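Local atomic coordinates of glycerol kinase, putative (Plasmodium falciparum, PDB entry 2W40), a protein that probably phosphorylates glycerol with ATP to give sn-glycerol 3-phosphate, as a member of the FGGY family of sugar kinases. Residues Gln127-Phe138 / Tyr284-Thr292. Numbering follows the deposited sequence.
Sequences QKKTGTYFNTYF and YSTCGLITT. With EDO (1,2-ethanediol), chain B; EDO (1,2-ethanediol), chain D.
Gln127 and Gly131, at the C-terminal end of helix 123-130, supply the two firm hydrogen bonds to 284-292. The Gln127 chain, CG anti to the backbone N (chi1 -177°) and extended beyond it, carries its amide to Ser285, where NE2 donates to the backbone O at 3.0 Å, nearly straight and on a lone pair in the carbonyl plane. From Thr291, N donates to Gly131 O at 2.9 Å, while Gly131, which leaves the helix with positive phi, brings its CA up to Thr291 O in a CA-H...O contact. One water accepts N-H bonds from Gln127 NE2 and Ser285 N and donates to Leu289 O and to Thr291 OG1, which also bonds to Val283 O; a second joins Gln127 OE1 to Ser285 O.

The Tyr284 ring lies against the helix end, with Lys128 CD over the centre of one face in a CH-pi contact, 3.7 Å from the centroid. Its OH is hydrogen-bonded to Asn196 ND2 and lies 2.8 Å from Lys128 O, a weak bond at most.

Ile290 forms the apolar part: CD1 meets the edge of the Tyr137 ring and lies 3.8 Å from Phe138 CE1. Asn135 OD1 accepts from the backbone N of Tyr137, an Asx turn, and from that of Phe138. Tyr137 OH is hydrogen-bonded to a bound glycerol, consistent with this end bordering the substrate pocket.

The contact thus joins N-terminal and C-terminal FGGY regions, with edge strand 290-295 pairing with strand 304-311 and helix 377-403 packing against Cys287 and Leu289.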
ATOM      1  N   GLN C 127      -5.262  25.933 -25.309  1.00  9.49           N
ATOM      2  CA  GLN C 127      -5.763  24.723 -25.936  1.00  8.48           C
ATOM      3  C   GLN C 127      -5.964  24.931 -27.397  1.00  9.56           C
ATOM      4  O   GLN C 127      -5.577  24.084 -28.222  1.00  8.72           O
ATOM      5  CB  GLN C 127      -6.986  24.237 -25.218  1.00  9.84           C
ATOM      6  CG  GLN C 127      -7.517  22.883 -25.820  1.00 10.18           C
ATOM      7  CD  GLN C 127      -8.971  22.569 -25.469  1.00  9.95           C
ATOM      8  OE1 GLN C 127      -9.810  23.454 -25.137  1.00 13.83           O
ATOM      9  NE2 GLN C 127      -9.295  21.282 -25.597  1.00 12.88           N
ATOM     10  N   LYS C 128      -6.530  26.072 -27.795  1.00 10.34           N
ATOM     11  CA  LYS C 128      -6.746  26.361 -29.232  1.00 11.66           C
ATOM     12  C   LYS C 128      -5.397  26.426 -29.943  1.00 10.28           C
ATOM     13  O   LYS C 128      -5.209  25.944 -31.013  1.00 11.21           O
ATOM     14  CB  LYS C 128      -7.517  27.645 -29.449  1.00 15.19           C
ATOM     15  CG  LYS C 128      -9.031  27.634 -29.080  1.00 24.11           C
ATOM     16  CD  LYS C 128      -9.800  26.328 -29.570  1.00 30.38           C
ATOM     17  CE  LYS C 128     -11.316  26.385 -29.259  1.00 29.56           C
ATOM     18  NZ  LYS C 128     -11.956  25.041 -28.917  1.00 31.09           N
ATOM     19  N   LYS C 129      -4.410  27.012 -29.285  1.00  9.64           N
ATOM     20  CA  LYS C 129      -3.111  27.150 -29.927  1.00  8.83           C
ATOM     21  C   LYS C 129      -2.393  25.807 -30.103  1.00  8.44           C
ATOM     22  O   LYS C 129      -1.812  25.575 -31.131  1.00  9.39           O
ATOM     23  CB  LYS C 129      -2.321  28.175 -29.165  1.00  8.14           C
ATOM     24  CG  LYS C 129      -0.885  28.395 -29.656  1.00 10.17           C
ATOM     25  CD  LYS C 129      -0.732  28.885 -31.090  1.00 14.09           C
ATOM     26  CE  LYS C 129      -1.283  30.382 -31.429  1.00 15.21           C
ATOM     27  NZ  LYS C 129      -0.569  31.405 -30.565  1.00 18.49           N
ATOM     28  N   THR C 130      -2.342  25.038 -29.000  1.00  7.98           N
ATOM     29  CA  THR C 130      -1.429  23.898 -28.862  1.00  8.10           C
ATOM     30  C   THR C 130      -2.085  22.549 -28.859  1.00  7.79           C
ATOM     31  O   THR C 130      -1.417  21.547 -28.958  1.00  8.47           O
ATOM     32  CB  THR C 130      -0.515  24.009 -27.584  1.00  9.26           C
ATOM     33  OG1 THR C 130      -1.380  23.808 -26.442  1.00  9.04           O
ATOM     34  CG2 THR C 130       0.307  25.304 -27.555  1.00 10.86           C
ATOM     35  N   GLY C 131      -3.377  22.478 -28.585  1.00  8.62           N
ATOM     36  CA  GLY C 131      -4.044  21.210 -28.337  1.00  7.73           C
ATOM     37  C   GLY C 131      -4.228  20.653 -26.935  1.00  7.14           C
ATOM     38  O   GLY C 131      -4.978  19.716 -26.698  1.00  9.13           O
ATOM     39  N   THR C 132      -3.684  21.396 -25.974  1.00  8.11           N
ATOM     40  CA  THR C 132      -3.714  21.021 -24.579  1.00  6.94           C
ATOM     41  C   THR C 132      -3.806  22.271 -23.675  1.00  8.36           C
ATOM     42  O   THR C 132      -3.418  23.337 -24.101  1.00  8.46           O
ATOM     43  CB  THR C 132      -2.380  20.215 -24.168  1.00  8.76           C
ATOM     44  OG1 THR C 132      -2.549  19.611 -22.876  1.00 10.74           O
ATOM     45  CG2 THR C 132      -1.106  21.123 -24.335  1.00  9.70           C
ATOM     46  N   TYR C 133      -4.322  22.014 -22.475  1.00  8.39           N
ATOM     47  CA  TYR C 133      -4.135  22.992 -21.358  1.00  8.58           C
ATOM     48  C   TYR C 133      -2.731  22.819 -20.774  1.00  9.23           C
ATOM     49  O   TYR C 133      -2.042  21.854 -21.094  1.00 10.39           O
ATOM     50  CB  TYR C 133      -5.158  22.726 -20.300  1.00  9.26           C
ATOM     51  CG  TYR C 133      -6.619  22.828 -20.676  1.00 11.26           C
ATOM     52  CD1 TYR C 133      -7.063  23.784 -21.491  1.00 10.25           C
ATOM     53  CD2 TYR C 133      -7.507  21.907 -20.248  1.00 17.73           C
ATOM     54  CE1 TYR C 133      -8.398  23.985 -21.751  1.00 13.79           C
ATOM     55  CE2 TYR C 133      -8.845  22.002 -20.611  1.00 17.41           C
ATOM     56  CZ  TYR C 133      -9.276  23.102 -21.361  1.00 18.79           C
ATOM     57  OH  TYR C 133     -10.642  23.241 -21.721  1.00 24.39           O
ATOM     58  N   PHE C 134      -2.257  23.805 -19.998  1.00  9.22           N
ATOM     59  CA  PHE C 134      -1.029  23.630 -19.220  1.00  8.43           C
ATOM     60  C   PHE C 134      -1.178  22.366 -18.395  1.00  7.65           C
ATOM     61  O   PHE C 134      -2.218  22.109 -17.767  1.00  9.15           O
ATOM     62  CB  PHE C 134      -0.825  24.824 -18.241  1.00  8.45           C
ATOM     63  CG  PHE C 134      -0.492  26.164 -18.900  1.00 10.41           C
ATOM     64  CD1 PHE C 134       0.059  26.275 -20.192  1.00  9.51           C
ATOM     65  CD2 PHE C 134      -0.733  27.350 -18.233  1.00 11.64           C
ATOM     66  CE1 PHE C 134       0.376  27.539 -20.784  1.00 10.73           C
ATOM     67  CE2 PHE C 134      -0.430  28.584 -18.875  1.00  9.94           C
ATOM     68  CZ  PHE C 134       0.179  28.668 -20.054  1.00 11.10           C
ATOM     69  N   ASN C 135      -0.057  21.641 -18.295  1.00  8.20           N
ATOM     70  CA  ASN C 135       0.024  20.451 -17.494  1.00  8.33           C
ATOM     71  C   ASN C 135       1.472  20.160 -17.109  1.00  7.94           C
ATOM     72  O   ASN C 135       2.363  20.854 -17.560  1.00  8.06           O
ATOM     73  CB  ASN C 135      -0.673  19.285 -18.227  1.00 10.13           C
ATOM     74  CG  ASN C 135      -0.029  18.976 -19.559  1.00  7.40           C
ATOM     75  OD1 ASN C 135       1.258  18.936 -19.645  1.00  9.23           O
ATOM     76  ND2 ASN C 135      -0.869  18.675 -20.586  1.00  8.77           N
ATOM     77  N   THR C 136       1.665  19.142 -16.294  1.00  8.93           N
ATOM     78  CA  THR C 136       2.999  18.760 -15.844  1.00  9.37           C
ATOM     79  C   THR C 136       3.708  17.821 -16.800  1.00  9.50           C
ATOM     80  O   THR C 136       4.878  17.424 -16.539  1.00 11.46           O
ATOM     81  CB  THR C 136       3.007  18.099 -14.455  1.00 10.52           C
ATOM     82  OG1 THR C 136       2.240  16.919 -14.575  1.00 13.26           O
ATOM     83  CG2 THR C 136       2.344  19.014 -13.381  1.00 11.69           C
ATOM     84  N   TYR C 137       2.988  17.459 -17.863  1.00  9.55           N
ATOM     85  CA  TYR C 137       3.254  16.269 -18.736  1.00  8.46           C
ATOM     86  C   TYR C 137       4.113  16.696 -19.971  1.00  8.21           C
ATOM     87  O   TYR C 137       5.138  16.033 -20.292  1.00 10.73           O
ATOM     88  CB  TYR C 137       1.876  15.751 -19.156  1.00  9.66           C
ATOM     89  CG  TYR C 137       1.828  14.621 -20.161  1.00  7.70           C
ATOM     90  CD1 TYR C 137       2.833  13.631 -20.222  1.00  9.60           C
ATOM     91  CD2 TYR C 137       0.732  14.482 -20.929  1.00  9.82           C
ATOM     92  CE1 TYR C 137       2.698  12.541 -21.172  1.00  8.57           C
ATOM     93  CE2 TYR C 137       0.632  13.469 -21.862  1.00  9.13           C
ATOM     94  CZ  TYR C 137       1.583  12.475 -21.941  1.00  9.91           C
ATOM     95  OH  TYR C 137       1.403  11.461 -22.880  1.00 11.21           O
ATOM     96  N   PHE C 138       3.657  17.749 -20.686  1.00  7.17           N
ATOM     97  CA  PHE C 138       4.362  18.303 -21.863  1.00  7.52           C
ATOM     98  C   PHE C 138       5.705  18.908 -21.557  1.00  7.28           C
ATOM     99  O   PHE C 138       6.018  19.083 -20.427  1.00  9.53           O
ATOM    100  CB  PHE C 138       3.447  19.169 -22.654  1.00  9.61           C
ATOM    101  CG  PHE C 138       2.465  18.410 -23.539  1.00  9.09           C
ATOM    102  CD1 PHE C 138       2.092  17.096 -23.280  1.00 10.09           C
ATOM    103  CD2 PHE C 138       2.004  19.013 -24.702  1.00  8.35           C
ATOM    104  CE1 PHE C 138       1.210  16.416 -24.159  1.00 11.22           C
ATOM    105  CE2 PHE C 138       1.111  18.357 -25.569  1.00 11.20           C
ATOM    106  CZ  PHE C 138       0.686  17.073 -25.242  1.00  9.57           C
ATOM    107  N   TYR C 284     -11.194  19.625 -30.705  1.00 11.99           N
ATOM    108  CA  TYR C 284     -10.780  20.088 -29.405  1.00 12.93           C
ATOM    109  C   TYR C 284     -11.752  19.473 -28.385  1.00 12.80           C
ATOM    110  O   TYR C 284     -12.973  19.671 -28.452  1.00 14.91           O
ATOM    111  CB  TYR C 284     -10.822  21.575 -29.297  1.00 12.63           C
ATOM    112  CG  TYR C 284      -9.804  22.326 -30.114  1.00 11.97           C
ATOM    113  CD1 TYR C 284      -8.455  22.368 -29.743  1.00 12.97           C
ATOM    114  CD2 TYR C 284     -10.195  23.000 -31.281  1.00 14.25           C
ATOM    115  CE1 TYR C 284      -7.532  23.055 -30.521  1.00 12.40           C
ATOM    116  CE2 TYR C 284      -9.276  23.726 -32.020  1.00 13.94           C
ATOM    117  CZ  TYR C 284      -7.921  23.755 -31.662  1.00 14.44           C
ATOM    118  OH  TYR C 284      -7.062  24.529 -32.481  1.00 13.13           O
ATOM    119  N   SER C 285     -11.175  18.837 -27.367  1.00 13.19           N
ATOM    120  CA  SER C 285     -11.927  18.124 -26.345  1.00 12.24           C
ATOM    121  C   SER C 285     -12.574  19.140 -25.401  1.00 13.57           C
ATOM    122  O   SER C 285     -12.027  20.184 -25.136  1.00 13.71           O
ATOM    123  CB  SER C 285     -11.005  17.193 -25.544  1.00 13.87           C
ATOM    124  OG  SER C 285     -11.688  16.427 -24.616  1.00 11.71           O
ATOM    125  N   THR C 286     -13.737  18.779 -24.921  1.00 13.00           N
ATOM    126  CA  THR C 286     -14.300  19.408 -23.706  1.00 14.77           C
ATOM    127  C   THR C 286     -14.337  18.473 -22.478  1.00 14.01           C
ATOM    128  O   THR C 286     -14.945  18.843 -21.401  1.00 15.19           O
ATOM    129  CB  THR C 286     -15.722  19.934 -23.947  1.00 17.21           C
ATOM    130  OG1 THR C 286     -16.594  18.846 -24.210  1.00 21.72           O
ATOM    131  CG2 THR C 286     -15.753  20.951 -25.106  1.00 18.69           C
ATOM    132  N   CYS C 287     -13.652  17.331 -22.585  1.00 13.08           N
ATOM    133  CA  CYS C 287     -13.750  16.187 -21.700  1.00 12.85           C
ATOM    134  C   CYS C 287     -12.352  15.705 -21.337  1.00 12.32           C
ATOM    135  O   CYS C 287     -12.246  14.596 -20.907  1.00 12.88           O
ATOM    136  CB  CYS C 287     -14.568  14.948 -22.401  1.00 12.53           C
ATOM    137  SG  CYS C 287     -16.215  15.439 -22.620  1.00 23.38           S
ATOM    138  N   GLY C 288     -11.325  16.549 -21.384  1.00 10.67           N
ATOM    139  CA  GLY C 288     -10.059  16.130 -20.895  1.00  9.43           C
ATOM    140  C   GLY C 288      -9.140  15.337 -21.764  1.00 10.10           C
ATOM    141  O   GLY C 288      -8.174  14.793 -21.277  1.00 10.86           O
ATOM    142  N   LEU C 289      -9.404  15.267 -23.056  1.00 10.01           N
ATOM    143  CA  LEU C 289      -8.523  14.603 -23.982  1.00  8.34           C
ATOM    144  C   LEU C 289      -7.638  15.663 -24.670  1.00  8.44           C
ATOM    145  O   LEU C 289      -7.946  16.855 -24.744  1.00 10.94           O
ATOM    146  CB  LEU C 289      -9.398  13.826 -24.984  1.00 11.33           C
ATOM    147  CG  LEU C 289     -10.327  12.717 -24.392  1.00  8.41           C
ATOM    148  CD1 LEU C 289     -11.036  11.903 -25.444  1.00 10.66           C
ATOM    149  CD2 LEU C 289      -9.519  11.678 -23.508  1.00 13.66           C
ATOM    150  N   ILE C 290      -6.482  15.230 -25.114  1.00  9.33           N
ATOM    151  CA  ILE C 290      -5.512  16.134 -25.772  1.00  8.11           C
ATOM    152  C   ILE C 290      -5.626  16.018 -27.302  1.00  9.27           C
ATOM    153  O   ILE C 290      -5.728  14.915 -27.829  1.00  9.84           O
ATOM    154  CB  ILE C 290      -4.077  15.731 -25.345  1.00  9.51           C
ATOM    155  CG1 ILE C 290      -3.794  16.064 -23.848  1.00 10.26           C
ATOM    156  CG2 ILE C 290      -2.985  16.381 -26.300  1.00  9.24           C
ATOM    157  CD1 ILE C 290      -2.466  15.707 -23.400  1.00  9.86           C
ATOM    158  N   THR C 291      -5.640  17.146 -27.980  1.00  8.54           N
ATOM    159  CA  THR C 291      -5.581  17.203 -29.464  1.00  8.63           C
ATOM    160  C   THR C 291      -4.135  17.101 -29.912  1.00  9.03           C
ATOM    161  O   THR C 291      -3.325  17.910 -29.434  1.00  8.74           O
ATOM    162  CB  THR C 291      -6.142  18.545 -29.970  1.00 10.43           C
ATOM    163  OG1 THR C 291      -7.402  18.705 -29.423  1.00  9.41           O
ATOM    164  CG2 THR C 291      -6.183  18.631 -31.494  1.00  9.61           C
ATOM    165  N   THR C 292      -3.788  16.109 -30.708  1.00  9.39           N
ATOM    166  CA  THR C 292      -2.419  15.916 -31.137  1.00  8.12           C
ATOM    167  C   THR C 292      -2.368  15.581 -32.654  1.00  7.91           C
ATOM    168  O   THR C 292      -3.402  15.468 -33.314  1.00  8.98           O
ATOM    169  CB  THR C 292      -1.746  14.821 -30.257  1.00  9.72           C
ATOM    170  OG1 THR C 292      -0.349  14.849 -30.470  1.00 10.35           O
ATOM    171  CG2 THR C 292      -2.352  13.386 -30.628  1.00  8.81           C
TER
HETATM  172  C1  EDO B1508      -7.434  19.378 -23.016  1.00 16.66           C
HETATM  173  O1  EDO B1508      -8.775  18.833 -23.038  1.00 18.51           O
HETATM  174  C2  EDO B1508      -6.573  18.726 -21.968  1.00 12.76           C
HETATM  175  O2  EDO B1508      -5.326  19.280 -21.960  1.00 15.38           O
HETATM  176  C1  EDO D1505      -0.859  31.876 -26.062  1.00 28.96           C
HETATM  177  O1  EDO D1505      -1.703  33.019 -25.886  1.00 32.95           O
HETATM  178  C2  EDO D1505      -1.727  31.012 -26.939  1.00 23.85           C
HETATM  179  O2  EDO D1505      -1.949  31.656 -28.210  1.00 22.63           O
HETATM  180  O   HOH W   1      -8.329  18.804 -26.811  1.00 10.46           O
HETATM  181  O   HOH W   2     -12.426  23.108 -24.655  1.00 27.52           O